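Local structure of pentacotripeptide-repeat region of PRORP domain-containing protein (4ME2) at residues 117-128 and 170-181. The protein probably binds RNA in a sequence-specific way, as a chloroplast pentatricopeptide repeat protein associated with group II introns. Numbering follows the deposited sequence.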
# COMPACT_ATOMS: atom_id res chain seq x y z
N ASP A 117 1.08 -6.87 -4.12
CA ASP A 117 0.67 -7.66 -2.97
C ASP A 117 0.14 -6.68 -1.93
O ASP A 117 0.92 -5.94 -1.32
CB ASP A 117 1.86 -8.46 -2.43
CG ASP A 117 1.53 -9.25 -1.17
OD1 ASP A 117 0.34 -9.38 -0.81
OD2 ASP A 117 2.47 -9.77 -0.55
N PRO A 118 -1.19 -6.65 -1.74
CA PRO A 118 -1.76 -5.73 -0.75
C PRO A 118 -1.26 -6.00 0.67
O PRO A 118 -1.27 -5.09 1.50
CB PRO A 118 -3.27 -6.00 -0.84
CG PRO A 118 -3.48 -6.61 -2.18
CD PRO A 118 -2.23 -7.39 -2.47
N GLU A 119 -0.84 -7.23 0.95
CA GLU A 119 -0.33 -7.56 2.28
C GLU A 119 1.04 -6.92 2.51
O GLU A 119 1.34 -6.48 3.63
CB GLU A 119 -0.30 -9.08 2.50
CG GLU A 119 0.00 -9.48 3.93
CD GLU A 119 -0.43 -10.90 4.26
OE1 GLU A 119 -0.94 -11.60 3.37
OE2 GLU A 119 -0.25 -11.31 5.43
N LEU A 120 1.86 -6.84 1.47
CA LEU A 120 3.14 -6.14 1.57
C LEU A 120 2.87 -4.66 1.81
O LEU A 120 3.49 -4.03 2.68
CB LEU A 120 3.98 -6.34 0.31
CG LEU A 120 5.31 -5.58 0.29
CD1 LEU A 120 6.17 -5.92 1.51
CD2 LEU A 120 6.07 -5.86 -1.00
N TYR A 121 1.94 -4.11 1.04
CA TYR A 121 1.54 -2.73 1.27
C TYR A 121 1.04 -2.52 2.70
O TYR A 121 1.33 -1.49 3.32
CB TYR A 121 0.49 -2.27 0.25
CG TYR A 121 0.98 -2.23 -1.19
CD1 TYR A 121 2.34 -2.09 -1.51
CD2 TYR A 121 0.07 -2.33 -2.24
CE1 TYR A 121 2.77 -2.06 -2.83
CE2 TYR A 121 0.49 -2.29 -3.57
CZ TYR A 121 1.83 -2.16 -3.86
OH TYR A 121 2.25 -2.13 -5.18
N ALA A 122 0.28 -3.48 3.22
CA ALA A 122 -0.22 -3.39 4.58
C ALA A 122 0.92 -3.27 5.58
O ALA A 122 0.83 -2.49 6.53
CB ALA A 122 -1.11 -4.59 4.92
N THR A 123 2.01 -4.00 5.35
CA THR A 123 3.19 -3.93 6.21
C THR A 123 3.84 -2.54 6.20
O THR A 123 4.23 -2.02 7.25
CB THR A 123 4.19 -5.05 5.88
OG1 THR A 123 3.59 -6.31 6.20
CG2 THR A 123 5.47 -4.89 6.69
N PHE A 124 3.93 -1.92 5.02
CA PHE A 124 4.43 -0.55 4.94
C PHE A 124 3.51 0.44 5.65
O PHE A 124 3.98 1.41 6.24
CB PHE A 124 4.68 -0.15 3.49
CG PHE A 124 6.03 -0.57 2.98
CD1 PHE A 124 7.12 0.28 3.08
CD2 PHE A 124 6.22 -1.83 2.42
CE1 PHE A 124 8.37 -0.10 2.63
CE2 PHE A 124 7.47 -2.23 1.96
CZ PHE A 124 8.55 -1.36 2.07
N VAL A 125 2.21 0.19 5.60
CA VAL A 125 1.27 1.07 6.29
C VAL A 125 1.45 0.98 7.81
O VAL A 125 1.59 2.00 8.49
CB VAL A 125 -0.20 0.75 5.92
CG1 VAL A 125 -1.16 1.59 6.76
CG2 VAL A 125 -0.45 1.01 4.44
N SER A 126 1.45 -0.25 8.32
CA SER A 126 1.56 -0.49 9.76
C SER A 126 2.89 -0.03 10.36
O SER A 126 2.94 0.36 11.53
CB SER A 126 1.33 -1.97 10.07
OG SER A 126 0.01 -2.34 9.70
N SER A 127 3.95 -0.08 9.56
CA SER A 127 5.29 0.29 10.01
C SER A 127 5.59 1.77 9.80
O SER A 127 6.66 2.24 10.20
CB SER A 127 6.35 -0.58 9.33
OG SER A 127 6.40 -0.35 7.93
N SER A 128 4.68 2.51 9.17
CA SER A 128 4.90 3.94 8.98
C SER A 128 4.79 4.64 10.32
O SER A 128 4.06 4.17 11.19
CB SER A 128 3.90 4.55 7.99
OG SER A 128 2.58 4.53 8.48
N LYS A 170 -6.11 -10.53 1.96
CA LYS A 170 -5.01 -9.58 1.85
C LYS A 170 -5.51 -8.15 1.65
O LYS A 170 -4.95 -7.21 2.22
CB LYS A 170 -4.07 -9.98 0.71
CG LYS A 170 -3.31 -11.26 0.99
CD LYS A 170 -2.51 -11.69 -0.23
CE LYS A 170 -1.19 -12.32 0.19
NZ LYS A 170 -0.42 -12.76 -1.01
N LEU A 171 -6.57 -7.99 0.87
CA LEU A 171 -7.17 -6.67 0.68
C LEU A 171 -7.68 -6.12 2.01
O LEU A 171 -7.53 -4.93 2.31
CB LEU A 171 -8.30 -6.72 -0.34
CG LEU A 171 -8.85 -5.36 -0.78
CD1 LEU A 171 -7.83 -4.62 -1.65
CD2 LEU A 171 -10.17 -5.52 -1.51
N THR A 172 -8.27 -6.99 2.83
CA THR A 172 -8.82 -6.58 4.11
C THR A 172 -7.70 -6.20 5.08
O THR A 172 -7.86 -5.28 5.89
CB THR A 172 -9.75 -7.65 4.72
OG1 THR A 172 -10.80 -7.96 3.79
CG2 THR A 172 -10.39 -7.15 6.02
N ARG A 173 -6.58 -6.91 5.00
CA ARG A 173 -5.39 -6.59 5.79
C ARG A 173 -4.91 -5.17 5.52
O ARG A 173 -4.57 -4.44 6.46
CB ARG A 173 -4.25 -7.57 5.51
CG ARG A 173 -4.40 -8.91 6.20
CD ARG A 173 -3.09 -9.68 6.25
NE ARG A 173 -2.12 -9.10 7.18
CZ ARG A 173 -2.18 -9.22 8.51
NH1 ARG A 173 -3.18 -9.88 9.09
NH2 ARG A 173 -1.25 -8.65 9.27
N LEU A 174 -4.86 -4.80 4.24
CA LEU A 174 -4.47 -3.44 3.87
C LEU A 174 -5.47 -2.41 4.41
O LEU A 174 -5.07 -1.38 4.97
CB LEU A 174 -4.34 -3.31 2.35
CG LEU A 174 -4.11 -1.90 1.81
CD1 LEU A 174 -2.84 -1.26 2.37
CD2 LEU A 174 -4.05 -1.92 0.29
N VAL A 175 -6.76 -2.70 4.28
CA VAL A 175 -7.79 -1.78 4.75
C VAL A 175 -7.75 -1.64 6.28
O VAL A 175 -7.86 -0.53 6.81
CB VAL A 175 -9.20 -2.20 4.26
CG1 VAL A 175 -10.27 -1.42 5.00
CG2 VAL A 175 -9.33 -2.00 2.75
N ARG A 176 -7.57 -2.76 6.98
CA ARG A 176 -7.37 -2.75 8.44
C ARG A 176 -6.19 -1.86 8.83
O ARG A 176 -6.26 -1.07 9.77
CB ARG A 176 -7.05 -4.17 8.92
CG ARG A 176 -8.14 -4.90 9.69
CD ARG A 176 -7.63 -6.29 10.09
NE ARG A 176 -6.87 -6.29 11.34
CZ ARG A 176 -6.33 -7.37 11.90
NH1 ARG A 176 -6.44 -8.55 11.31
NH2 ARG A 176 -5.66 -7.27 13.04
N ALA A 177 -5.09 -2.03 8.10
CA ALA A 177 -3.87 -1.29 8.42
C ALA A 177 -4.10 0.20 8.20
O ALA A 177 -3.69 1.02 9.03
CB ALA A 177 -2.70 -1.79 7.59
N LEU A 178 -4.76 0.56 7.11
CA LEU A 178 -5.01 1.97 6.81
C LEU A 178 -5.89 2.62 7.87
O LEU A 178 -5.60 3.72 8.33
CB LEU A 178 -5.65 2.12 5.43
CG LEU A 178 -4.74 1.82 4.24
CD1 LEU A 178 -5.55 1.67 2.95
CD2 LEU A 178 -3.68 2.91 4.09
N VAL A 179 -6.96 1.94 8.26
CA VAL A 179 -7.85 2.48 9.28
C VAL A 179 -7.12 2.65 10.62
O VAL A 179 -7.20 3.71 11.24
CB VAL A 179 -9.13 1.62 9.41
CG1 VAL A 179 -9.85 1.96 10.69
CG2 VAL A 179 -10.03 1.85 8.20
N ALA A 180 -6.36 1.63 11.03
CA ALA A 180 -5.60 1.74 12.28
C ALA A 180 -4.60 2.91 12.27
O ALA A 180 -4.39 3.57 13.29
CB ALA A 180 -4.90 0.42 12.61
N LYS A 181 -4.00 3.17 11.11
CA LYS A 181 -3.04 4.26 10.96
C LYS A 181 -3.69 5.62 10.78
O LYS A 181 -2.99 6.63 10.66
CB LYS A 181 -2.11 4.00 9.78
CG LYS A 181 -0.88 3.20 10.16
CD LYS A 181 0.04 4.02 11.04
CE LYS A 181 1.06 3.10 11.67
NZ LYS A 181 1.84 3.80 12.72
O HOH W 1 0.28 -7.54 6.69
O HOH W 2 -1.65 -0.01 10.75
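L174 enters helix 118-126 as a knob into the hole formed by P118, Y121, A122 and V125. Its CD1 lies 3.9 Å from V125 CG2, the two side chains crossing at about a right angle, because chi1 of 173° turns CG away from the backbone N. Small side chains at A122 and A177, CB atoms 4.2 Å apart, are consistent with the close approach of the axes, 7.8 Å. V125 divides its branches, CG1 resting against the backbone and CB of A177 while CG2 meets CD2 of L178. F146 and V143 of helix 133-151 cover L174 and L178, respectively, extending this apolar layer.

Charged side chains flank the N-terminal end. K170 crosses D117 and forms a salt bridge, NZ to OD1 3.5 Å; the same OD1 caps the helix by accepting from E119 N. E119, extended beyond CG, crosses R173 obliquely and forms a salt bridge, OE2 3.4 Å from R173 NE, with the oxygen well out of the guanidinium plane, while NE donates to a water that also binds E119 O weakly. Another water links S126 OG to A177 O.

At the C-terminal end, K181, bent at chi2 (-69°), passes over V125 O and donates from NZ to S128 O at 2.7 Å and to S130 OG. S128 OG turns back to V125 O. A methionine in place of K181 would probably leave S128 O and S130 OG without this shared donor, so that the turn would be tied less firmly to helix 168-180.

Nearly parallel at 15°, with helix 133-151 packed against P118, L174 and L178, the two helices show the side-by-side stacking of helix-turn-helix units characteristic of a pentatricopeptide repeat solenoid.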